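Local coordinates for protein tryptophan synthase alpha chain (Aquifex aeolicus, PDB 2EKC) that probably cleaves indoleglycerol phosphate to indole and glyceraldehyde 3-phosphate, as the alpha subunit of tryptophan synthase in the last step of tryptophan biosynthesis, at residues 25-30 / 73-77; 20-24 / 237-241; 37-42 / 88-92; 51-55 / 68-72; 148-154 / 169-175. All coordinates share one frame; numbering follows the deposited sequence.

Contact 1: 25-30 / 73-77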
# COMPACT_ATOMS: atom_id res chain seq x y z
N VAL A 25 2.38 6.78 9.73
CA VAL A 25 2.29 6.70 11.19
C VAL A 25 3.05 7.88 11.79
O VAL A 25 4.20 8.11 11.44
CB VAL A 25 2.93 5.42 11.75
CG1 VAL A 25 2.86 5.44 13.27
CG2 VAL A 25 2.22 4.18 11.20
N GLY A 26 2.39 8.63 12.66
CA GLY A 26 3.05 9.76 13.30
C GLY A 26 2.86 11.12 12.65
O GLY A 26 3.40 12.11 13.14
N TYR A 27 2.10 11.18 11.56
CA TYR A 27 1.86 12.46 10.89
C TYR A 27 0.39 12.84 10.93
O TYR A 27 -0.46 12.06 10.51
CB TYR A 27 2.29 12.40 9.42
CG TYR A 27 1.98 13.68 8.67
CD1 TYR A 27 2.75 14.83 8.88
CD2 TYR A 27 0.91 13.76 7.78
CE1 TYR A 27 2.45 16.03 8.23
CE2 TYR A 27 0.60 14.96 7.13
CZ TYR A 27 1.37 16.09 7.36
OH TYR A 27 1.07 17.27 6.72
N PRO A 28 0.07 14.06 11.40
CA PRO A 28 0.98 15.10 11.89
C PRO A 28 1.55 14.79 13.28
O PRO A 28 2.47 15.46 13.74
CB PRO A 28 0.10 16.35 11.88
CG PRO A 28 -1.26 15.80 12.17
CD PRO A 28 -1.30 14.58 11.29
N ASP A 29 0.99 13.76 13.92
CA ASP A 29 1.41 13.28 15.24
C ASP A 29 0.78 11.90 15.39
O ASP A 29 -0.16 11.57 14.67
CB ASP A 29 0.95 14.23 16.36
CG ASP A 29 -0.56 14.40 16.41
OD1 ASP A 29 -1.26 13.47 16.86
OD2 ASP A 29 -1.04 15.47 16.00
N TYR A 30 1.31 11.08 16.30
CA TYR A 30 0.78 9.72 16.46
C TYR A 30 -0.74 9.67 16.66
O TYR A 30 -1.43 8.99 15.90
CB TYR A 30 1.45 9.00 17.64
CG TYR A 30 1.07 7.53 17.70
CD1 TYR A 30 1.77 6.58 16.95
CD2 TYR A 30 -0.00 7.09 18.47
CE1 TYR A 30 1.40 5.23 16.97
CE2 TYR A 30 -0.39 5.75 18.49
CZ TYR A 30 0.32 4.83 17.74
OH TYR A 30 -0.06 3.50 17.74
N LYS A 73 10.61 13.49 13.38
CA LYS A 73 10.88 14.49 14.40
C LYS A 73 9.97 14.27 15.60
O LYS A 73 10.29 14.71 16.70
CB LYS A 73 10.74 15.90 13.82
CG LYS A 73 11.79 16.18 12.75
CD LYS A 73 12.14 17.66 12.63
CE LYS A 73 10.95 18.49 12.21
NZ LYS A 73 11.35 19.90 11.96
N ASN A 74 8.85 13.59 15.40
CA ASN A 74 7.95 13.29 16.51
C ASN A 74 8.50 12.06 17.25
O ASN A 74 7.97 11.66 18.29
CB ASN A 74 6.52 12.99 16.04
CG ASN A 74 5.78 14.23 15.57
OD1 ASN A 74 6.01 15.33 16.07
ND2 ASN A 74 4.87 14.06 14.62
N GLY A 75 9.55 11.45 16.70
CA GLY A 75 10.16 10.29 17.34
C GLY A 75 9.54 8.94 17.02
O GLY A 75 9.69 7.99 17.79
N ILE A 76 8.84 8.85 15.90
CA ILE A 76 8.20 7.59 15.51
C ILE A 76 9.24 6.54 15.16
O ILE A 76 10.13 6.77 14.33
CB ILE A 76 7.26 7.80 14.32
CG1 ILE A 76 6.14 8.78 14.71
CG2 ILE A 76 6.68 6.46 13.87
CD1 ILE A 76 5.27 8.30 15.87
N ARG A 77 9.12 5.37 15.79
CA ARG A 77 10.03 4.25 15.60
C ARG A 77 9.29 3.08 14.96
O ARG A 77 8.07 3.09 14.87
CB ARG A 77 10.56 3.75 16.94
CG ARG A 77 11.11 4.80 17.88
CD ARG A 77 11.14 4.24 19.30
NE ARG A 77 9.79 3.96 19.79
CZ ARG A 77 9.51 3.20 20.85
NH1 ARG A 77 10.49 2.63 21.54
NH2 ARG A 77 8.25 3.02 21.22
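Ile76 lays its longer branch over the backbone of Gly26, with CG1 of Ile76 3.5 Å from CA of Gly26 and CD1 of Ile76 3.7 Å from the same atom. Its chi1 of -62° sets CG1 beside the backbone N and frees the other branch for Val25, where Ile76 CG2 meets Val25 CG1 at 4.0 Å. Farther out, Ile76 CD1 lies 4.0 Å from CD1 of Tyr30, at the ring edge and near its plane. There is no room for a CB on Gly26: one would run into Ile76 CG1, and the positive phi (94°) would press it against the preceding carbonyl as well. With an alanine here the atoms beyond CB are gone, which would probably open a gap over Gly26 and leave the Tyr30 edge without this methyl neighbour.

Beside this apolar patch, Asn74 ND2 donates to two carbonyls. ND2 of Asn74 lies 2.9 Å from Gly26 O, nearly in line with that C=O, and 2.9 Å from Pro28 O, where it stands above the carbonyl plane; both bonds are bent at the hydrogen. Asn74 immediately precedes Gly75, whose positive phi completes a Schellman motif at the end of helix 62-73, while Asp29 caps helix 30-42 through Thr32 N. The contact thus joins the loop after the first barrel strand to the turn between two helices. One amide nitrogen ties down two carbonyls on either side of a cis peptide bond, whereas Val25 O, buried under Ile76 CG2, finds no polar partner in the model, a likely cost of the apolar cover.

Contact 2: 20-24 / 237-241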
# COMPACT_ATOMS: atom_id res chain seq x y z
N VAL A 20 -7.12 1.16 -1.89
CA VAL A 20 -5.95 0.99 -1.04
C VAL A 20 -5.60 2.38 -0.51
O VAL A 20 -5.27 3.27 -1.28
CB VAL A 20 -4.76 0.44 -1.85
CG1 VAL A 20 -3.55 0.26 -0.97
CG2 VAL A 20 -5.15 -0.88 -2.49
N SER A 21 -5.69 2.56 0.81
CA SER A 21 -5.40 3.86 1.42
C SER A 21 -4.04 3.86 2.10
O SER A 21 -3.70 2.94 2.85
CB SER A 21 -6.49 4.23 2.43
OG SER A 21 -7.75 4.28 1.79
N TYR A 22 -3.28 4.92 1.84
CA TYR A 22 -1.94 5.06 2.38
C TYR A 22 -1.84 6.28 3.30
O TYR A 22 -2.12 7.40 2.90
CB TYR A 22 -0.97 5.15 1.19
CG TYR A 22 0.49 5.43 1.49
CD1 TYR A 22 1.10 4.96 2.65
CD2 TYR A 22 1.27 6.14 0.57
CE1 TYR A 22 2.47 5.19 2.89
CE2 TYR A 22 2.63 6.38 0.80
CZ TYR A 22 3.22 5.90 1.96
OH TYR A 22 4.55 6.15 2.18
N LEU A 23 -1.45 6.03 4.55
CA LEU A 23 -1.27 7.08 5.55
C LEU A 23 0.05 6.82 6.27
O LEU A 23 0.54 5.69 6.29
CB LEU A 23 -2.42 7.08 6.58
CG LEU A 23 -3.78 7.65 6.16
CD1 LEU A 23 -4.80 7.42 7.27
CD2 LEU A 23 -3.64 9.14 5.88
N MET A 24 0.63 7.87 6.85
CA MET A 24 1.91 7.77 7.55
C MET A 24 1.74 7.75 9.07
O MET A 24 1.05 8.59 9.64
CB MET A 24 2.80 8.95 7.16
CG MET A 24 4.18 8.94 7.82
SD MET A 24 5.27 7.70 7.10
CE MET A 24 5.45 8.36 5.46
N LEU A 237 -4.90 11.84 0.90
CA LEU A 237 -5.33 11.54 2.26
C LEU A 237 -4.40 12.22 3.26
O LEU A 237 -4.86 12.82 4.24
CB LEU A 237 -5.32 10.03 2.50
CG LEU A 237 -6.10 9.15 1.51
CD1 LEU A 237 -6.02 7.71 1.97
CD2 LEU A 237 -7.56 9.61 1.41
N VAL A 238 -3.10 12.14 3.01
CA VAL A 238 -2.09 12.72 3.88
C VAL A 238 -2.29 14.23 4.06
O VAL A 238 -2.16 14.75 5.17
CB VAL A 238 -0.67 12.42 3.34
CG1 VAL A 238 0.38 13.18 4.12
CG2 VAL A 238 -0.42 10.93 3.43
N LYS A 239 -2.61 14.91 2.97
CA LYS A 239 -2.84 16.36 2.99
C LYS A 239 -3.91 16.73 4.03
O LYS A 239 -3.71 17.63 4.85
CB LYS A 239 -3.29 16.82 1.60
CG LYS A 239 -3.76 18.26 1.54
CD LYS A 239 -4.10 18.65 0.10
CE LYS A 239 -4.67 20.06 0.04
NZ LYS A 239 -4.69 20.59 -1.35
N LEU A 240 -5.03 16.02 3.98
CA LEU A 240 -6.13 16.27 4.90
C LEU A 240 -5.73 15.95 6.34
O LEU A 240 -6.07 16.67 7.27
CB LEU A 240 -7.36 15.45 4.50
CG LEU A 240 -7.98 15.88 3.17
CD1 LEU A 240 -9.11 14.95 2.79
CD2 LEU A 240 -8.48 17.33 3.29
N ALA A 241 -4.99 14.85 6.51
CA ALA A 241 -4.53 14.46 7.83
C ALA A 241 -3.63 15.54 8.42
O ALA A 241 -3.63 15.77 9.64
CB ALA A 241 -3.78 13.13 7.74
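This is an apolar strand-against-helix packing inside a TIM barrel: the first strand, 18-24, receives the short helix 235-242 that follows the eighth strand. The axes of segments 20-24 and 237-241 approach to 8.4 Å and cross at -41°, and no hydrogen bond links them. Three side chains make most of the fit. Leu237 sends CD1 against Ser21, 3.5 Å from Ser21 CB and 3.9 Å from Tyr22 N, so that a methyl rather than a polar group covers the strand backbone. The hydroxyl of Ser21 is turned to Thr45, with which it is hydrogen-bonded. From the strand, Leu23 reaches back: with CG beside its backbone N (chi1 -76°), CD2 of Leu23 meets Leu237 CB at 3.9 Å, the two side chains crossing at about a right angle. Leu23 CD2 also lies, more loosely, 4.4 Å from Ala241 CB. Val238 adds its CG2, which sits 4.0 Å from Tyr22 O.

The strand is bonded through its backbone to 47-51 and to 230-233, closing the barrel, while Leu237 also packs on helix 246-258. The Tyr22 side chain meets Glu49 and Asp60, the predicted catalytic pair, so the strand separates this leucine packing from the probable active site. In relatives the start of this helix meets the substrate phosphate, a role consistent with its place here. The seam is held by apolar side-chain contacts, and Tyr22 O, under Val238 CG2 and without a polar partner in the model, is offered only carbon by the helix.

Contact 3: 37-42 / 88-92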
# COMPACT_ATOMS: atom_id res chain seq x y z
N PHE A 37 -6.24 6.80 10.41
CA PHE A 37 -6.27 5.39 10.02
C PHE A 37 -7.65 4.78 10.29
O PHE A 37 -8.21 4.10 9.44
CB PHE A 37 -5.19 4.61 10.78
CG PHE A 37 -3.84 4.59 10.09
CD1 PHE A 37 -3.67 3.93 8.88
CD2 PHE A 37 -2.75 5.22 10.67
CE1 PHE A 37 -2.42 3.88 8.26
CE2 PHE A 37 -1.49 5.18 10.06
CZ PHE A 37 -1.33 4.51 8.85
N LYS A 38 -8.18 5.02 11.48
CA LYS A 38 -9.49 4.49 11.84
C LYS A 38 -10.58 5.03 10.92
O LYS A 38 -11.49 4.30 10.52
CB LYS A 38 -9.80 4.83 13.30
CG LYS A 38 -8.93 4.07 14.30
CD LYS A 38 -9.24 4.48 15.72
CE LYS A 38 -8.52 3.59 16.72
NZ LYS A 38 -8.76 4.02 18.13
N GLU A 39 -10.47 6.31 10.57
CA GLU A 39 -11.46 6.95 9.72
C GLU A 39 -11.50 6.35 8.31
O GLU A 39 -12.58 6.07 7.79
CB GLU A 39 -11.17 8.45 9.63
CG GLU A 39 -12.26 9.27 8.94
CD GLU A 39 -13.57 9.25 9.72
OE1 GLU A 39 -13.52 9.12 10.95
OE2 GLU A 39 -14.64 9.37 9.09
N VAL A 40 -10.33 6.14 7.70
CA VAL A 40 -10.32 5.58 6.35
C VAL A 40 -10.80 4.13 6.34
O VAL A 40 -11.39 3.67 5.36
CB VAL A 40 -8.92 5.69 5.67
CG1 VAL A 40 -8.42 7.13 5.73
CG2 VAL A 40 -7.92 4.73 6.31
N LEU A 41 -10.57 3.42 7.44
CA LEU A 41 -11.02 2.04 7.53
C LEU A 41 -12.53 1.98 7.68
O LEU A 41 -13.20 1.16 7.06
CB LEU A 41 -10.35 1.34 8.72
CG LEU A 41 -8.85 1.09 8.57
CD1 LEU A 41 -8.26 0.68 9.90
CD2 LEU A 41 -8.60 0.03 7.51
N LYS A 42 -13.08 2.88 8.50
CA LYS A 42 -14.51 2.94 8.74
C LYS A 42 -15.29 3.36 7.49
O LYS A 42 -16.46 3.01 7.33
CB LYS A 42 -14.81 3.91 9.88
CG LYS A 42 -16.30 4.10 10.19
CD LYS A 42 -16.51 5.12 11.30
CE LYS A 42 -18.00 5.37 11.55
NZ LYS A 42 -18.70 5.86 10.33
N LEU A 88 -4.92 -1.53 15.24
CA LEU A 88 -5.93 -1.54 14.18
C LEU A 88 -6.38 -2.96 13.84
O LEU A 88 -7.54 -3.19 13.51
CB LEU A 88 -5.37 -0.86 12.92
CG LEU A 88 -5.07 0.64 13.01
CD1 LEU A 88 -4.51 1.11 11.70
CD2 LEU A 88 -6.35 1.41 13.35
N ARG A 89 -5.45 -3.91 13.92
CA ARG A 89 -5.75 -5.30 13.62
C ARG A 89 -6.88 -5.84 14.50
O ARG A 89 -7.70 -6.63 14.04
CB ARG A 89 -4.50 -6.16 13.79
CG ARG A 89 -4.75 -7.66 13.62
CD ARG A 89 -5.45 -7.94 12.30
NE ARG A 89 -4.58 -7.72 11.15
CZ ARG A 89 -5.00 -7.25 9.98
NH1 ARG A 89 -6.28 -6.94 9.80
NH2 ARG A 89 -4.14 -7.10 8.98
N LYS A 90 -6.92 -5.40 15.75
CA LYS A 90 -7.95 -5.87 16.67
C LYS A 90 -9.34 -5.38 16.27
O LYS A 90 -10.33 -6.07 16.48
CB LYS A 90 -7.64 -5.41 18.10
CG LYS A 90 -6.25 -5.81 18.59
CD LYS A 90 -6.17 -5.86 20.12
CE LYS A 90 -6.55 -4.54 20.77
NZ LYS A 90 -5.59 -3.45 20.47
N GLU A 91 -9.41 -4.19 15.68
CA GLU A 91 -10.68 -3.60 15.27
C GLU A 91 -11.11 -3.98 13.86
O GLU A 91 -12.30 -3.98 13.56
CB GLU A 91 -10.61 -2.08 15.39
CG GLU A 91 -10.12 -1.60 16.73
CD GLU A 91 -9.89 -0.11 16.77
OE1 GLU A 91 -10.88 0.65 16.61
OE2 GLU A 91 -8.73 0.31 16.94
N PHE A 92 -10.15 -4.29 13.00
CA PHE A 92 -10.45 -4.65 11.62
C PHE A 92 -9.71 -5.95 11.29
O PHE A 92 -8.70 -5.95 10.60
CB PHE A 92 -10.00 -3.52 10.69
CG PHE A 92 -10.66 -2.21 10.99
CD1 PHE A 92 -11.87 -1.88 10.40
CD2 PHE A 92 -10.10 -1.33 11.90
CE1 PHE A 92 -12.52 -0.69 10.72
CE2 PHE A 92 -10.74 -0.13 12.23
CZ PHE A 92 -11.95 0.19 11.64
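Leu41 covers one face of the Phe92 ring: its CB stands 3.6 Å from the ring centroid and 17° off the normal, a CH-pi contact over the face. CD1 of Leu41 continues across the same ring, 3.4 Å from Phe92 CD2. Both residues keep CG beside the backbone N (chi1 -69° for Leu41, -59° for Phe92), which brings the ring back from the end of helix 78-91 to lie against helix 30-42. Leu88 wedges in one turn earlier, and its two methyls divide the work. CD1 of Leu88 meets Phe37 CB at 3.7 Å, with the side chains at about a right angle, while CD2 of Leu88 touches Lys38 CG at 3.8 Å and Leu41 CD1 at 4.0 Å.

The Lys38 chain, extended beyond CG, passes Leu88 with its aliphatic stem and then crosses Glu91 at about a right angle. There CE of Lys38 lies 3.3 Å from Glu91 OE2, but NZ of Lys38 is 3.9 Å from that oxygen, a long salt bridge.

The two helices pack side by side on the outside of the barrel, with Phe37, Val40 and Leu88 also resting on Leu48 of strand 47-51. The chemistry is graded: branched aliphatics fill the buried side and an aromatic face closes over Leu41, while toward the surface the opposite charges of Lys38 and Glu91 probably attract only modestly at that separation.

Contact 4: 51-55 / 68-72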
# COMPACT_ATOMS: atom_id res chain seq x y z
N GLY A 51 2.52 3.59 6.48
CA GLY A 51 3.81 4.23 6.26
C GLY A 51 4.77 4.20 7.44
O GLY A 51 4.42 4.63 8.53
N PHE A 52 5.97 3.69 7.19
CA PHE A 52 7.04 3.57 8.19
C PHE A 52 8.01 4.72 7.90
O PHE A 52 8.78 4.66 6.94
CB PHE A 52 7.71 2.19 8.02
CG PHE A 52 8.94 1.96 8.88
CD1 PHE A 52 9.23 2.78 9.97
CD2 PHE A 52 9.78 0.88 8.60
CE1 PHE A 52 10.35 2.52 10.78
CE2 PHE A 52 10.90 0.62 9.40
CZ PHE A 52 11.18 1.44 10.49
N PRO A 53 7.98 5.79 8.71
CA PRO A 53 8.85 6.97 8.53
C PRO A 53 10.32 6.62 8.27
O PRO A 53 10.92 5.85 9.01
CB PRO A 53 8.66 7.74 9.83
CG PRO A 53 7.25 7.39 10.23
CD PRO A 53 7.22 5.91 9.97
N PHE A 54 10.88 7.22 7.22
CA PHE A 54 12.27 6.97 6.84
C PHE A 54 13.03 8.28 6.63
O PHE A 54 12.46 9.27 6.15
CB PHE A 54 12.32 6.11 5.57
CG PHE A 54 13.70 5.70 5.16
CD1 PHE A 54 14.56 5.08 6.06
CD2 PHE A 54 14.15 5.92 3.86
CE1 PHE A 54 15.85 4.70 5.68
CE2 PHE A 54 15.43 5.54 3.46
CZ PHE A 54 16.28 4.92 4.37
N SER A 55 14.32 8.29 6.97
CA SER A 55 15.14 9.49 6.85
C SER A 55 15.51 9.94 5.44
O SER A 55 15.95 11.08 5.25
CB SER A 55 16.44 9.30 7.65
OG SER A 55 17.24 8.30 7.05
N HIS A 68 7.09 12.00 6.27
CA HIS A 68 8.24 11.24 6.76
C HIS A 68 9.02 12.06 7.79
O HIS A 68 9.25 11.63 8.92
CB HIS A 68 9.19 10.90 5.61
CG HIS A 68 8.81 9.65 4.86
ND1 HIS A 68 9.13 8.39 5.32
CD2 HIS A 68 8.20 9.48 3.67
CE1 HIS A 68 8.72 7.49 4.44
NE2 HIS A 68 8.16 8.12 3.43
N GLU A 69 9.43 13.26 7.38
CA GLU A 69 10.21 14.16 8.21
C GLU A 69 9.55 14.51 9.53
O GLU A 69 10.17 14.40 10.60
CB GLU A 69 10.50 15.45 7.43
CG GLU A 69 11.52 16.36 8.11
CD GLU A 69 11.64 17.70 7.43
OE1 GLU A 69 11.71 17.73 6.18
OE2 GLU A 69 11.69 18.73 8.14
N VAL A 70 8.29 14.93 9.46
CA VAL A 70 7.55 15.30 10.66
C VAL A 70 7.44 14.11 11.60
O VAL A 70 7.74 14.23 12.79
CB VAL A 70 6.14 15.82 10.28
CG1 VAL A 70 5.31 16.08 11.54
CG2 VAL A 70 6.26 17.10 9.45
N ALA A 71 7.03 12.96 11.08
CA ALA A 71 6.90 11.76 11.90
C ALA A 71 8.22 11.42 12.59
O ALA A 71 8.23 11.05 13.76
CB ALA A 71 6.44 10.58 11.05
N LEU A 72 9.33 11.54 11.87
CA LEU A 72 10.63 11.23 12.47
C LEU A 72 10.97 12.23 13.57
O LEU A 72 11.56 11.85 14.59
CB LEU A 72 11.73 11.24 11.41
CG LEU A 72 11.80 10.01 10.50
CD1 LEU A 72 13.00 10.14 9.58
CD2 LEU A 72 11.91 8.74 11.34
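Phe52 touches helix 62-73 through its backbone, its carbonyl O lying 3.8 Å from CE1 of His68, at the edge of the imidazole. Pro53 follows with its ring pressed on the helix: CG comes to 3.4 Å from Ala71 CB, tighter than usual for two carbons, and CB of Pro53 lies 3.7 Å from Leu72 CD2. At Phe54 the contact turns polar. Phe54 N donates to His68 ND1 at 2.8 Å, with an angle of 157° at the hydrogen and the donor close to the ring plane. The His68 chi1 of -85° carries the ring out beside its own helix to face this N-H. Ser55 is the last to touch, its N 3.5 Å from Leu72 CD1, which also lies against the carbonyl carbon of Phe54.

The far nitrogen of the ring, His68 NE2, is hydrogen-bonded to OD2 of Asp60, a predicted proton acceptor, so His68 links this loop to a probable catalytic residue as a second-shell group. A leucine in its place would probably leave both the Phe54 N-H and the Asp60 carboxylate without this partner, setting that carboxylate freer to turn.

The loop leaves strand 47-51 and folds back over helix 62-73. Met24 of strand 18-24 touches both Pro53 and His68, helix 78-91 meets Phe52 and Pro53 through Val81, and Phe54 stacks on Tyr102 and packs on helix 103-109.

Contact 5: 148-154 / 169-175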
# COMPACT_ATOMS: atom_id res chain seq x y z
N LEU A 148 4.77 -13.57 4.72
CA LEU A 148 4.51 -12.16 4.48
C LEU A 148 4.45 -12.03 2.96
O LEU A 148 5.39 -12.40 2.26
CB LEU A 148 5.64 -11.30 5.04
CG LEU A 148 5.70 -11.24 6.56
CD1 LEU A 148 7.02 -10.62 7.01
CD2 LEU A 148 4.52 -10.43 7.08
N SER A 149 3.33 -11.52 2.46
CA SER A 149 3.11 -11.39 1.02
C SER A 149 4.05 -10.41 0.32
O SER A 149 4.16 -9.25 0.70
CB SER A 149 1.66 -10.99 0.78
OG SER A 149 1.26 -11.26 -0.55
N PHE A 150 4.73 -10.90 -0.71
CA PHE A 150 5.64 -10.06 -1.48
C PHE A 150 4.86 -9.38 -2.61
O PHE A 150 4.21 -10.04 -3.42
CB PHE A 150 6.77 -10.90 -2.08
CG PHE A 150 7.82 -10.09 -2.79
CD1 PHE A 150 8.73 -9.33 -2.06
CD2 PHE A 150 7.87 -10.06 -4.18
CE1 PHE A 150 9.68 -8.55 -2.72
CE2 PHE A 150 8.82 -9.29 -4.84
CZ PHE A 150 9.73 -8.53 -4.11
N VAL A 151 4.93 -8.05 -2.64
CA VAL A 151 4.22 -7.28 -3.65
C VAL A 151 5.21 -6.58 -4.59
O VAL A 151 5.77 -5.54 -4.25
CB VAL A 151 3.32 -6.22 -2.98
CG1 VAL A 151 2.58 -5.41 -4.04
CG2 VAL A 151 2.33 -6.90 -2.03
N PRO A 152 5.44 -7.15 -5.78
CA PRO A 152 6.37 -6.55 -6.74
C PRO A 152 5.82 -5.26 -7.34
O PRO A 152 4.61 -5.04 -7.38
CB PRO A 152 6.54 -7.66 -7.78
CG PRO A 152 5.19 -8.32 -7.78
CD PRO A 152 4.87 -8.41 -6.30
N LEU A 153 6.72 -4.40 -7.80
CA LEU A 153 6.31 -3.13 -8.39
C LEU A 153 6.52 -3.11 -9.90
O LEU A 153 7.56 -3.55 -10.40
CB LEU A 153 7.06 -1.97 -7.74
CG LEU A 153 6.59 -1.56 -6.34
CD1 LEU A 153 6.82 -2.69 -5.36
CD2 LEU A 153 7.34 -0.31 -5.90
N GLY A 154 5.53 -2.60 -10.62
CA GLY A 154 5.63 -2.52 -12.06
C GLY A 154 5.54 -1.07 -12.50
O GLY A 154 5.27 -0.19 -11.68
N ALA A 169 6.86 -13.38 -9.03
CA ALA A 169 7.37 -12.84 -7.78
C ALA A 169 6.25 -12.47 -6.81
O ALA A 169 6.45 -12.43 -5.60
CB ALA A 169 8.24 -11.63 -8.05
N ALA A 170 5.06 -12.19 -7.35
CA ALA A 170 3.93 -11.81 -6.52
C ALA A 170 3.23 -13.00 -5.88
O ALA A 170 2.94 -14.00 -6.55
CB ALA A 170 2.93 -11.01 -7.35
N ASP A 171 2.97 -12.91 -4.58
CA ASP A 171 2.29 -13.98 -3.88
C ASP A 171 0.78 -13.86 -4.09
O ASP A 171 0.10 -14.86 -4.34
CB ASP A 171 2.58 -13.93 -2.37
CG ASP A 171 4.00 -14.31 -2.03
OD1 ASP A 171 4.46 -15.38 -2.48
OD2 ASP A 171 4.67 -13.53 -1.31
N GLU A 172 0.27 -12.64 -4.00
CA GLU A 172 -1.17 -12.42 -4.14
C GLU A 172 -1.58 -11.20 -4.96
O GLU A 172 -2.70 -11.13 -5.46
CB GLU A 172 -1.80 -12.30 -2.75
CG GLU A 172 -1.64 -13.53 -1.88
CD GLU A 172 -2.01 -13.25 -0.43
OE1 GLU A 172 -1.16 -12.69 0.30
OE2 GLU A 172 -3.15 -13.57 -0.04
N MET A 173 -0.69 -10.22 -5.09
CA MET A 173 -1.02 -9.02 -5.85
C MET A 173 0.20 -8.25 -6.32
O MET A 173 1.32 -8.49 -5.84
CB MET A 173 -1.88 -8.09 -4.98
CG MET A 173 -1.13 -7.54 -3.78
SD MET A 173 -2.09 -6.36 -2.83
CE MET A 173 -2.05 -4.96 -3.91
N THR A 174 -0.02 -7.33 -7.24
CA THR A 174 1.05 -6.50 -7.79
C THR A 174 0.64 -5.04 -7.75
O THR A 174 -0.54 -4.71 -7.68
CB THR A 174 1.35 -6.87 -9.26
OG1 THR A 174 0.20 -6.61 -10.07
CG2 THR A 174 1.73 -8.34 -9.38
N TYR A 175 1.63 -4.16 -7.79
CA TYR A 175 1.40 -2.73 -7.77
C TYR A 175 2.14 -2.05 -8.92
O TYR A 175 3.35 -2.20 -9.05
CB TYR A 175 1.87 -2.12 -6.45
CG TYR A 175 1.82 -0.60 -6.45
CD1 TYR A 175 0.60 0.07 -6.53
CD2 TYR A 175 2.99 0.16 -6.45
CE1 TYR A 175 0.54 1.46 -6.62
CE2 TYR A 175 2.94 1.56 -6.54
CZ TYR A 175 1.71 2.20 -6.63
OH TYR A 175 1.65 3.58 -6.74
O HOH W 1 6.22 -14.38 0.52
O HOH W 2 1.46 -10.18 -2.98
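Ser149 OG is gripped twice: it donates to Glu172 OE1 at 2.9 Å, on the anti lone pair of that oxygen, and accepts from water 2 at 2.7 Å. Its chi1 of -161°, with OG opposite the backbone N, turns the hydroxyl to this side. Water 2 also gives a bond to Phe150 O and takes one from Glu172 N, stitching the start of the strand to the loop before the next. Close by, Phe150 N donates to Asp171 OD2 at 2.7 Å in a nearly straight bond (171°), whereas the return bond from Asp171 N to Phe150 O is weak. The Phe150 ring turns its edge to Ala169 O, which is 3.1 Å from Phe150 CD2.

Pro152 then fills the middle, its CD 3.4 Å from Ala170 CB, a tight carbon pair, while Val151 lies on Met173. Beyond it the strands run in parallel register: Tyr175 N donates to Pro152 O at 3.1 Å and Tyr175 O accepts from Gly154 N at 2.7 Å, around the bridge of Leu153 with Tyr175. Leu153 CG meets the edge of the Tyr175 ring in its plane, 4.0 Å from CD2 of Tyr175.

These strands and helix 160-169 form a beta-alpha-beta unit of the TIM barrel. The bonding between the two strands changes along their length: before the regular bridge at Leu153 and Tyr175, where strand 149-154 is irregular, carboxylates and water take the place of the strand ladder. Glu172, whose OE2 is also bonded to Met1 N and Ser5 N, thereby fastens the chain's N terminus, and the buried hydroxyl of Ser149 is satisfied.

Following the chain from the N terminus, strand 18-24 is the first element to take part, and contact 2 ties it to helix 235-242, closing the longest loop, which encloses the other four contacts. Contact 1 opens right after that strand and closes at the turn past helix 62-73. Contact 3 opens within helix 30-42, before contact 1 has closed, and closes at the C-terminal end of helix 78-91, so the two cross. Contact 4, between the loop after strand 47-51 and helix 62-73, is nested in both and touches contact 1. Contact 5 follows in series with contacts 1, 3 and 4, across the chain's centre from contacts 1 to 3, and joins two successive strands of the same barrel.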